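PDB 5GVJ: enoyl-[acyl-carrier-protein] reductase [FMN] from Thermotoga maritima, which probably reduces enoyl-acyl carrier protein with NADH by way of a bound FMN, as flavin-dependent enoyl reductases of fatty-acid synthesis do. Local coordinates for residues K299-K302 with E303-K307; S202-P206 with V207-K211; V83-C86 with I87-V91; K55-S58 with E59-K63. The protein carries 1 engineered substitution. All blocks are in the same frame, centred on the assembly; numbering follows the deposited sequence.

Contact 1: K299-K302 with E303-K307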
loop_
_atom_site.group_PDB
_atom_site.type_symbol
_atom_site.label_atom_id
_atom_site.label_comp_id
_atom_site.label_asym_id
_atom_site.label_seq_id
_atom_site.Cartn_x
_atom_site.Cartn_y
_atom_site.Cartn_z
ATOM N N LYS A 299 -4.685 -2.494 21.137
ATOM C CA LYS A 299 -3.571 -3.131 21.827
ATOM C C LYS A 299 -2.375 -3.268 20.899
ATOM O O LYS A 299 -1.246 -2.935 21.266
ATOM C CB LYS A 299 -4.004 -4.505 22.354
ATOM C CG LYS A 299 -2.930 -5.249 23.125
ATOM C CD LYS A 299 -3.526 -6.484 23.812
ATOM C CE LYS A 299 -2.481 -7.283 24.582
ATOM N NZ LYS A 299 -1.459 -7.874 23.664
ATOM N N GLU A 300 -2.612 -3.752 19.683
ATOM C CA GLU A 300 -1.524 -3.954 18.743
ATOM C C GLU A 300 -0.963 -2.628 18.247
ATOM O O GLU A 300 0.246 -2.523 18.011
ATOM C CB GLU A 300 -2.013 -4.811 17.574
ATOM C CG GLU A 300 -0.932 -5.131 16.546
ATOM C CD GLU A 300 -1.398 -6.144 15.511
ATOM O OE1 GLU A 300 -1.354 -7.357 15.801
ATOM O OE2 GLU A 300 -1.818 -5.725 14.410
ATOM N N PHE A 301 -1.815 -1.608 18.092
ATOM C CA PHE A 301 -1.325 -0.281 17.725
ATOM C C PHE A 301 -0.295 0.201 18.739
ATOM O O PHE A 301 0.808 0.626 18.373
ATOM C CB PHE A 301 -2.496 0.700 17.627
ATOM C CG PHE A 301 -2.071 2.142 17.514
ATOM C CD1 PHE A 301 -1.799 2.703 16.276
ATOM C CD2 PHE A 301 -1.933 2.932 18.647
ATOM C CE1 PHE A 301 -1.408 4.037 16.170
ATOM C CE2 PHE A 301 -1.540 4.249 18.548
ATOM C CZ PHE A 301 -1.269 4.800 17.309
ATOM N N LYS A 302 -0.623 0.083 20.029
ATOM C CA LYS A 302 0.277 0.531 21.088
ATOM C C LYS A 302 1.549 -0.305 21.132
ATOM O O LYS A 302 2.645 0.242 21.298
ATOM C CB LYS A 302 -0.448 0.492 22.435
ATOM C CG LYS A 302 -1.628 1.466 22.506
ATOM C CD LYS A 302 -2.668 1.062 23.560
ATOM C CE LYS A 302 -3.921 1.914 23.451
ATOM N NZ LYS A 302 -4.917 1.616 24.539
ATOM N N GLU A 303 1.429 -1.632 20.983
ATOM C CA GLU A 303 2.624 -2.476 20.933
ATOM C C GLU A 303 3.498 -2.133 19.735
ATOM O O GLU A 303 4.729 -2.205 19.814
ATOM C CB GLU A 303 2.235 -3.958 20.877
ATOM C CG GLU A 303 1.416 -4.407 22.076
ATOM C CD GLU A 303 0.915 -5.835 21.962
ATOM O OE1 GLU A 303 0.654 -6.443 23.020
ATOM O OE2 GLU A 303 0.769 -6.342 20.828
ATOM N N THR A 304 2.876 -1.807 18.600
ATOM C CA THR A 304 3.646 -1.436 17.420
ATOM C C THR A 304 4.411 -0.138 17.650
ATOM O O THR A 304 5.595 -0.038 17.295
ATOM C CB THR A 304 2.723 -1.323 16.204
ATOM O OG1 THR A 304 2.069 -2.578 16.002
ATOM C CG2 THR A 304 3.528 -0.979 14.933
ATOM N N VAL A 305 3.764 0.862 18.262
ATOM C CA VAL A 305 4.435 2.141 18.502
ATOM C C VAL A 305 5.591 1.966 19.480
ATOM O O VAL A 305 6.674 2.544 19.296
ATOM C CB VAL A 305 3.425 3.195 18.994
ATOM C CG1 VAL A 305 4.143 4.453 19.460
ATOM C CG2 VAL A 305 2.455 3.548 17.892
ATOM N N GLU A 306 5.380 1.178 20.542
ATOM C CA GLU A 306 6.476 0.849 21.451
ATOM C C GLU A 306 7.619 0.170 20.716
ATOM O O GLU A 306 8.793 0.458 20.979
ATOM C CB GLU A 306 5.973 -0.043 22.587
ATOM C CG GLU A 306 4.891 0.633 23.395
ATOM C CD GLU A 306 4.337 -0.241 24.491
ATOM O OE1 GLU A 306 3.922 0.327 25.522
ATOM O OE2 GLU A 306 4.308 -1.480 24.321
ATOM N N LYS A 307 7.298 -0.732 19.788
ATOM C CA LYS A 307 8.334 -1.384 18.990
ATOM C C LYS A 307 9.122 -0.364 18.173
ATOM O O LYS A 307 10.359 -0.384 18.159
ATOM C CB LYS A 307 7.695 -2.437 18.081
ATOM C CG LYS A 307 8.646 -3.515 17.553
ATOM C CD LYS A 307 8.433 -3.777 16.062
ATOM C CE LYS A 307 9.381 -4.867 15.560
ATOM N NZ LYS A 307 10.373 -4.349 14.547
HETATM O O HOH W 1 -1.412 -7.867 20.218
#

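Contact 2: S202-P206 with V207-K211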
loop_
_atom_site.group_PDB
_atom_site.type_symbol
_atom_site.label_atom_id
_atom_site.label_comp_id
_atom_site.label_asym_id
_atom_site.label_seq_id
_atom_site.Cartn_x
_atom_site.Cartn_y
_atom_site.Cartn_z
ATOM N N SER A 202 -21.937 -8.254 12.040
ATOM C CA SER A 202 -22.235 -8.006 10.637
ATOM C C SER A 202 -23.335 -8.944 10.170
ATOM O O SER A 202 -23.362 -10.114 10.551
ATOM C CB SER A 202 -20.981 -8.198 9.783
ATOM O OG SER A 202 -21.313 -8.450 8.426
ATOM N N ASP A 203 -24.259 -8.424 9.360
ATOM C CA ASP A 203 -25.391 -9.206 8.879
ATOM C C ASP A 203 -25.225 -9.673 7.436
ATOM O O ASP A 203 -26.202 -10.093 6.810
ATOM C CB ASP A 203 -26.698 -8.428 9.046
ATOM C CG ASP A 203 -27.278 -8.570 10.443
ATOM O OD1 ASP A 203 -26.800 -9.437 11.198
ATOM O OD2 ASP A 203 -28.230 -7.834 10.783
ATOM N N VAL A 204 -24.004 -9.651 6.902
ATOM C CA VAL A 204 -23.777 -10.279 5.612
ATOM C C VAL A 204 -23.958 -11.789 5.756
ATOM O O VAL A 204 -23.808 -12.356 6.845
ATOM C CB VAL A 204 -22.381 -9.914 5.064
ATOM C CG1 VAL A 204 -22.167 -8.413 5.142
ATOM C CG2 VAL A 204 -21.288 -10.624 5.839
ATOM N N HIS A 205 -24.299 -12.439 4.652
ATOM C CA HIS A 205 -24.586 -13.872 4.659
ATOM C C HIS A 205 -23.397 -14.653 5.221
ATOM O O HIS A 205 -22.242 -14.282 4.974
ATOM C CB HIS A 205 -24.900 -14.333 3.233
ATOM C CG HIS A 205 -25.487 -15.710 3.141
ATOM N ND1 HIS A 205 -24.719 -16.851 3.193
ATOM C CD2 HIS A 205 -26.765 -16.124 2.965
ATOM C CE1 HIS A 205 -25.496 -17.911 3.069
ATOM N NE2 HIS A 205 -26.744 -17.498 2.927
ATOM N N PRO A 206 -23.636 -15.729 5.986
ATOM C CA PRO A 206 -22.509 -16.511 6.531
ATOM C C PRO A 206 -21.474 -16.919 5.495
ATOM O O PRO A 206 -20.283 -16.997 5.819
ATOM C CB PRO A 206 -23.206 -17.736 7.144
ATOM C CG PRO A 206 -24.559 -17.231 7.541
ATOM C CD PRO A 206 -24.941 -16.239 6.455
ATOM N N VAL A 207 -21.888 -17.162 4.251
ATOM C CA VAL A 207 -20.941 -17.557 3.207
ATOM C C VAL A 207 -19.986 -16.411 2.899
ATOM O O VAL A 207 -18.791 -16.623 2.634
ATOM C CB VAL A 207 -21.705 -18.003 1.949
ATOM C CG1 VAL A 207 -20.776 -18.057 0.763
ATOM C CG2 VAL A 207 -22.360 -19.358 2.185
ATOM N N TYR A 208 -20.510 -15.184 2.889
ATOM C CA TYR A 208 -19.669 -14.007 2.702
ATOM C C TYR A 208 -18.568 -13.973 3.752
ATOM O O TYR A 208 -17.390 -13.786 3.429
ATOM C CB TYR A 208 -20.534 -12.749 2.774
ATOM C CG TYR A 208 -20.034 -11.555 1.999
ATOM C CD1 TYR A 208 -18.891 -10.865 2.394
ATOM C CD2 TYR A 208 -20.727 -11.094 0.889
ATOM C CE1 TYR A 208 -18.442 -9.752 1.683
ATOM C CE2 TYR A 208 -20.288 -9.986 0.176
ATOM C CZ TYR A 208 -19.146 -9.320 0.577
ATOM O OH TYR A 208 -18.717 -8.219 -0.131
ATOM N N LYS A 209 -18.936 -14.193 5.017
ATOM C CA LYS A 209 -17.949 -14.204 6.094
ATOM C C LYS A 209 -16.936 -15.330 5.904
ATOM O O LYS A 209 -15.725 -15.128 6.069
ATOM C CB LYS A 209 -18.657 -14.332 7.443
ATOM C CG LYS A 209 -19.537 -13.118 7.783
ATOM C CD LYS A 209 -20.192 -13.264 9.149
ATOM C CE LYS A 209 -21.203 -12.141 9.424
ATOM N NZ LYS A 209 -21.794 -12.316 10.772
ATOM N N GLU A 210 -17.413 -16.521 5.541
ATOM C CA GLU A 210 -16.514 -17.657 5.372
ATOM C C GLU A 210 -15.526 -17.411 4.238
ATOM O O GLU A 210 -14.364 -17.820 4.319
ATOM C CB GLU A 210 -17.320 -18.935 5.107
ATOM C CG GLU A 210 -18.192 -19.399 6.279
ATOM C CD GLU A 210 -19.298 -20.381 5.863
ATOM O OE1 GLU A 210 -20.169 -20.700 6.713
ATOM O OE2 GLU A 210 -19.297 -20.826 4.687
ATOM N N LYS A 211 -15.975 -16.767 3.157
ATOM C CA LYS A 211 -15.069 -16.502 2.045
ATOM C C LYS A 211 -13.975 -15.515 2.441
ATOM O O LYS A 211 -12.818 -15.672 2.033
ATOM C CB LYS A 211 -15.850 -15.995 0.831
ATOM C CG LYS A 211 -16.697 -17.088 0.192
ATOM C CD LYS A 211 -15.793 -18.188 -0.364
ATOM C CE LYS A 211 -16.448 -19.570 -0.257
ATOM N NZ LYS A 211 -16.588 -20.257 -1.574
HETATM O O HOH W 2 -23.876 -14.081 9.651
#

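Contact 3: V83-C86 with I87-V91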
loop_
_atom_site.group_PDB
_atom_site.type_symbol
_atom_site.label_atom_id
_atom_site.label_comp_id
_atom_site.label_asym_id
_atom_site.label_seq_id
_atom_site.Cartn_x
_atom_site.Cartn_y
_atom_site.Cartn_z
ATOM N N VAL A 83 -29.126 13.192 0.577
ATOM C CA VAL A 83 -28.478 14.284 1.302
ATOM C C VAL A 83 -29.502 15.055 2.127
ATOM O O VAL A 83 -29.258 15.400 3.290
ATOM C CB VAL A 83 -27.737 15.208 0.316
ATOM C CG1 VAL A 83 -27.290 16.490 1.006
ATOM C CG2 VAL A 83 -26.541 14.487 -0.324
ATOM N N LYS A 84 -30.659 15.354 1.530
ATOM C CA LYS A 84 -31.722 16.063 2.244
ATOM C C LYS A 84 -32.202 15.261 3.453
ATOM O O LYS A 84 -32.436 15.833 4.523
ATOM C CB LYS A 84 -32.846 16.388 1.246
ATOM C CG LYS A 84 -34.313 16.218 1.655
ATOM C CD LYS A 84 -34.832 17.286 2.610
ATOM C CE LYS A 84 -36.216 16.900 3.123
ATOM N NZ LYS A 84 -36.141 15.500 3.688
ATOM N N VAL A 85 -32.308 13.931 3.320
ATOM C CA VAL A 85 -32.636 13.104 4.482
ATOM C C VAL A 85 -31.604 13.302 5.587
ATOM O O VAL A 85 -31.950 13.420 6.768
ATOM C CB VAL A 85 -32.744 11.615 4.092
ATOM C CG1 VAL A 85 -32.908 10.750 5.353
ATOM C CG2 VAL A 85 -33.901 11.380 3.131
ATOM N N CYS A 86 -30.319 13.317 5.227
ATOM C CA CYS A 86 -29.278 13.432 6.243
ATOM C C CYS A 86 -29.363 14.762 6.969
ATOM O O CYS A 86 -29.075 14.844 8.167
ATOM C CB CYS A 86 -27.896 13.260 5.602
ATOM S SG CYS A 86 -27.581 11.537 5.160
ATOM N N ILE A 87 -29.738 15.820 6.254
ATOM C CA ILE A 87 -29.907 17.125 6.886
ATOM C C ILE A 87 -31.095 17.104 7.850
ATOM O O ILE A 87 -30.988 17.529 9.010
ATOM C CB ILE A 87 -30.064 18.201 5.798
ATOM C CG1 ILE A 87 -28.715 18.414 5.089
ATOM C CG2 ILE A 87 -30.635 19.483 6.385
ATOM C CD1 ILE A 87 -28.781 19.234 3.807
ATOM N N GLU A 88 -32.235 16.564 7.398
ATOM C CA GLU A 88 -33.459 16.627 8.198
ATOM C C GLU A 88 -33.362 15.754 9.446
ATOM O O GLU A 88 -33.885 16.118 10.507
ATOM C CB GLU A 88 -34.672 16.234 7.349
ATOM C CG GLU A 88 -34.913 17.169 6.171
ATOM C CD GLU A 88 -35.052 18.650 6.546
ATOM O OE1 GLU A 88 -34.568 19.534 5.788
ATOM O OE2 GLU A 88 -35.638 18.931 7.605
ATOM N N GLU A 89 -32.716 14.597 9.346
ATOM C CA GLU A 89 -32.559 13.721 10.500
ATOM C C GLU A 89 -31.297 14.020 11.316
ATOM O O GLU A 89 -30.926 13.213 12.178
ATOM C CB GLU A 89 -32.580 12.258 10.047
ATOM C CG GLU A 89 -33.772 11.919 9.147
ATOM C CD GLU A 89 -35.133 12.235 9.792
ATOM O OE1 GLU A 89 -35.292 12.029 11.010
ATOM O OE2 GLU A 89 -36.042 12.700 9.073
ATOM N N LYS A 90 -30.646 15.165 11.076
ATOM C CA LYS A 90 -29.468 15.597 11.843
ATOM C C LYS A 90 -28.391 14.505 11.906
ATOM O O LYS A 90 -27.801 14.240 12.955
ATOM C CB LYS A 90 -29.859 16.049 13.252
ATOM C CG LYS A 90 -31.040 17.018 13.326
ATOM C CD LYS A 90 -30.815 18.240 12.478
ATOM C CE LYS A 90 -30.045 19.332 13.226
ATOM N NZ LYS A 90 -29.668 20.450 12.301
ATOM N N VAL A 91 -28.127 13.876 10.767
ATOM C CA VAL A 91 -27.039 12.886 10.692
ATOM C C VAL A 91 -25.707 13.563 11.017
ATOM O O VAL A 91 -25.357 14.583 10.390
ATOM C CB VAL A 91 -27.011 12.238 9.305
ATOM C CG1 VAL A 91 -25.736 11.466 9.104
ATOM C CG2 VAL A 91 -28.226 11.309 9.148
#

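Contact 4: K55-S58 with E59-K63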
loop_
_atom_site.group_PDB
_atom_site.type_symbol
_atom_site.label_atom_id
_atom_site.label_comp_id
_atom_site.label_asym_id
_atom_site.label_seq_id
_atom_site.Cartn_x
_atom_site.Cartn_y
_atom_site.Cartn_z
ATOM N N LYS A 55 -35.765 5.037 7.765
ATOM C CA LYS A 55 -35.960 3.904 8.672
ATOM C C LYS A 55 -34.634 3.431 9.238
ATOM O O LYS A 55 -34.515 3.183 10.447
ATOM C CB LYS A 55 -36.644 2.734 7.958
ATOM C CG LYS A 55 -37.721 3.097 6.957
ATOM C CD LYS A 55 -39.103 3.171 7.544
ATOM C CE LYS A 55 -40.116 2.646 6.533
ATOM N NZ LYS A 55 -40.769 3.763 5.781
ATOM N N ALA A 56 -33.619 3.305 8.370
ATOM C CA ALA A 56 -32.315 2.841 8.810
ATOM C C ALA A 56 -31.773 3.727 9.917
ATOM O O ALA A 56 -31.285 3.232 10.941
ATOM C CB ALA A 56 -31.352 2.802 7.622
ATOM N N ILE A 57 -31.889 5.047 9.745
ATOM C CA ILE A 57 -31.390 5.964 10.763
ATOM C C ILE A 57 -32.155 5.766 12.060
ATOM O O ILE A 57 -31.568 5.733 13.147
ATOM C CB ILE A 57 -31.482 7.417 10.265
ATOM C CG1 ILE A 57 -30.532 7.630 9.079
ATOM C CG2 ILE A 57 -31.160 8.377 11.402
ATOM C CD1 ILE A 57 -30.741 8.956 8.366
ATOM N N SER A 58 -33.478 5.605 11.961
ATOM C CA SER A 58 -34.297 5.409 13.152
ATOM C C SER A 58 -33.894 4.150 13.908
ATOM O O SER A 58 -33.770 4.170 15.141
ATOM C CB SER A 58 -35.775 5.347 12.769
ATOM O OG SER A 58 -36.564 5.271 13.942
ATOM N N GLU A 59 -33.670 3.047 13.199
ATOM C CA GLU A 59 -33.354 1.832 13.943
ATOM C C GLU A 59 -31.953 1.871 14.528
ATOM O O GLU A 59 -31.722 1.281 15.586
ATOM C CB GLU A 59 -33.557 0.583 13.089
ATOM C CG GLU A 59 -33.006 0.594 11.703
ATOM C CD GLU A 59 -33.602 -0.539 10.879
ATOM O OE1 GLU A 59 -34.838 -0.534 10.667
ATOM O OE2 GLU A 59 -32.848 -1.449 10.480
ATOM N N LEU A 60 -31.006 2.574 13.886
ATOM C CA LEU A 60 -29.705 2.745 14.527
ATOM C C LEU A 60 -29.840 3.512 15.837
ATOM O O LEU A 60 -29.251 3.126 16.855
ATOM C CB LEU A 60 -28.715 3.454 13.585
ATOM C CG LEU A 60 -27.309 3.680 14.157
ATOM C CD1 LEU A 60 -26.256 3.610 13.061
ATOM C CD2 LEU A 60 -27.195 5.020 14.878
ATOM N N ARG A 61 -30.612 4.609 15.830
ATOM C CA ARG A 61 -30.759 5.423 17.035
ATOM C C ARG A 61 -31.556 4.725 18.136
ATOM O O ARG A 61 -31.446 5.114 19.306
ATOM C CB ARG A 61 -31.414 6.759 16.679
ATOM C CG ARG A 61 -30.432 7.756 16.058
ATOM C CD ARG A 61 -31.125 9.039 15.631
ATOM N NE ARG A 61 -30.153 10.071 15.308
ATOM C CZ ARG A 61 -30.344 11.011 14.387
ATOM N NH1 ARG A 61 -31.467 11.032 13.682
ATOM N NH2 ARG A 61 -29.397 11.911 14.155
ATOM N N GLN A 62 -32.365 3.719 17.799
ATOM C CA GLN A 62 -32.968 2.900 18.844
ATOM C C GLN A 62 -31.928 2.082 19.598
ATOM O O GLN A 62 -32.161 1.718 20.757
ATOM C CB GLN A 62 -34.032 1.977 18.243
ATOM C CG GLN A 62 -35.210 2.752 17.661
ATOM C CD GLN A 62 -36.199 1.868 16.942
ATOM O OE1 GLN A 62 -36.106 0.645 16.993
ATOM N NE2 GLN A 62 -37.159 2.490 16.259
ATOM N N LYS A 63 -30.779 1.803 18.985
ATOM C CA LYS A 63 -29.732 1.030 19.640
ATOM C C LYS A 63 -28.659 1.889 20.309
ATOM O O LYS A 63 -28.219 1.562 21.414
ATOM C CB LYS A 63 -29.066 0.090 18.633
ATOM C CG LYS A 63 -29.932 -1.085 18.194
ATOM C CD LYS A 63 -29.245 -1.844 17.070
ATOM C CE LYS A 63 -29.722 -3.282 16.950
ATOM N NZ LYS A 63 -31.108 -3.331 16.413
#

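Contact 1: K299-K302 with E303-K307
Lys299 and Glu303 sit one turn apart on helix 290-309, near the C-terminal end of this TIM-barrel chain, and close an i to i+4 salt bridge. NZ of Lys299 lies 2.6 Å from OE1 of Glu303, on the syn side of the carboxylate but 34° out of its plane. The lysine runs out straight and turns only at its last torsion (chi4 -65°), which swings the ammonium round to the acid. A water joins the same two groups, giving a hydrogen to OE2 of Glu303 and taking a weak one from NZ of Lys299.

Next along, the carbonyl O of Glu300 is gripped twice. Thr304 N makes the regular helical bond at 2.8 Å, while Thr304 OG1 comes in from the opposite face of the carbonyl plane, 2.7 Å from that same Glu300 O. A valine at Thr304 would keep the shape but would probably leave the Glu300 carbonyl with the amide as its one remaining donor within this turn. The carboxylate of Glu300 points elsewhere, to Arg177 N and to Arg161 of the second subunit.

Packing takes over where Phe301 and Val305 lie side by side. Phe183 meets the phenyl ring edge-to-face, and Ile312 of the second subunit packs on both residues. Over one ring face, offset toward the rim, CG2 of Val305 makes a CH-pi contact 4.2 Å from the Phe301 centroid.

Contact 2: S202-P206 with V207-K211
His205 caps helix 206-214 with its own imidazole: the Val207 N-H points at ND1 of His205 over 3.0 Å, nearly straight at 169° and close to the ring plane. CG of His205 is anti to the backbone N (chi1 -168°), which brings the ring alongside Val207, and its CE1 rests 3.6 Å from CG2 of that valine. Pro206 CD lies over one ring face. Accepting at ND1 means the ring carries no hydrogen there.

The second grip is Lys209. Its chain, extended beyond CG, reaches back along the loop, and NZ of Lys209 gives a bond of 2.7 Å to the carbonyl O of Ser202. Ser199 O is a further acceptor, and a water links the ammonium to Val204 O. On the way the lysine's CG passes 3.6 Å from CG2 of Val204, a methyl that also touches CB of Tyr208.

Ser202 is itself positioned by OG bonding to Val197 O. Tyr208 comes within about 7 Å, side chain to side chain, of the FMN-binding Thr194. The loop leads from helix 193-197 into helix 206-214, with Val204 and Tyr208 packed against Val197 and Val265, the latter on helix 260-265.

Contact 3: V83-C86 with I87-V91
Val83 begins the run by accepting at its carbonyl O from Ile87 N, 3.0 Å away, a normal helical bond. Its CG1 also meets the CD1 methyl of Ile87 at 4.2 Å, and both side chains then continue onto Leu108 of helix 102-110.

Lys84 bonds to Glu88 through the backbone, but the two side chains form no salt bridge. The lysine doubles back, bent at chi2 and chi4, and lays NZ 3.2 Å from the CG methylene of Glu88. With the acid also bent at chi2 (-55°), the charges stay apart: NZ of Lys84 to OE1 of Glu88 is 4.8 Å, leaving at most a through-space attraction on this exposed side.

The helix is the middle piece of a beta-alpha-beta crossover from strand 68-73 to strand 93-97, and Val85 sits on the flank toward helix 50-63, touching Pro50, Leu53 and Arg54. CG1 of Val85 stands 4.1 Å from CG of Glu89, whose amide N bonds to Val85 O.

Cys86 closes the helix in a Schellman motif. Its carbonyl O takes the Val91 amide N at 2.9 Å, in the carbonyl plane, with Lys90 as the positive-phi residue whose N bonds to Ile87 O. Folding Val91 back this way sets its CB 3.9 Å from CB of Cys86, and both side chains lie against Val70 of strand 68-73.

Contact 4: K55-S58 with E59-K63
Ile57 and Arg61 lie side by side on helix 50-63, the connecting helix of the beta-alpha-beta unit between strands 41-44 and 68-73 of the barrel. The backbone comes first: Lys55, Ala56, Ile57 and Ser58 each offer their carbonyl O to the amide four residues on. The Glu59 N to Lys55 O bond, 2.9 Å, is the one that comes nearly straight down the carbonyl.

Among the polar side chains, Glu59 has the odd torsion. Its CG stands between the backbone N and the carbonyl carbon (chi1 46°), an unusual choice inside a helix, and this presses the methylene against the preceding turn, with Glu59 CG 3.2 Å from both Lys55 O and Ala56 O. Gln62 leans back over the same turn, its CG 3.2 Å from Ser58 O. Its NE2 stays 3.7 Å from Ser58 OG, near but not bonded.

The cationic side chain finds its partners in the next helix end. Arg61 extends straight from CG to NE, NH1 bonding to Glu89 O and NH2 weakly to Lys90 O. A methionine at Arg61 would probably keep some of the packing on Ile57 but leave those carbonyls, where helix 79-88 ends, without their positive mate.

Apolar packing fills the inner side: Ala56 and Leu60 rest on Ile43, while Ile57 and Leu60 touch Phe68. Arg61 joins this layer too, for its guanidinium passes obliquely by the isoleucine, with NH1 of Arg61 3.5 Å from CG2 of Ile57.

In the fold
All four contacts are local and partly buried, each with one flank on the fold and another facing outward. Contacts 3 and 4 are the neighbours, with centres about 13 Å apart: they lie on successive beta-alpha-beta helices that share strand 68-73, and Arg61 and Ile57 of contact 4 meet the helix end of contact 3. Contact 1 stands on the other side of the chain's centre from contact 3 and, alone of the four, touches the second subunit. Chemistry follows place: a salt bridge and a doubly held carbonyl in contact 1, a histidine cap with a lysine tether in contact 2, a Schellman ending in contact 3, and in contact 4 an arginine that reaches across to the carbonyls where helix 79-88 ends.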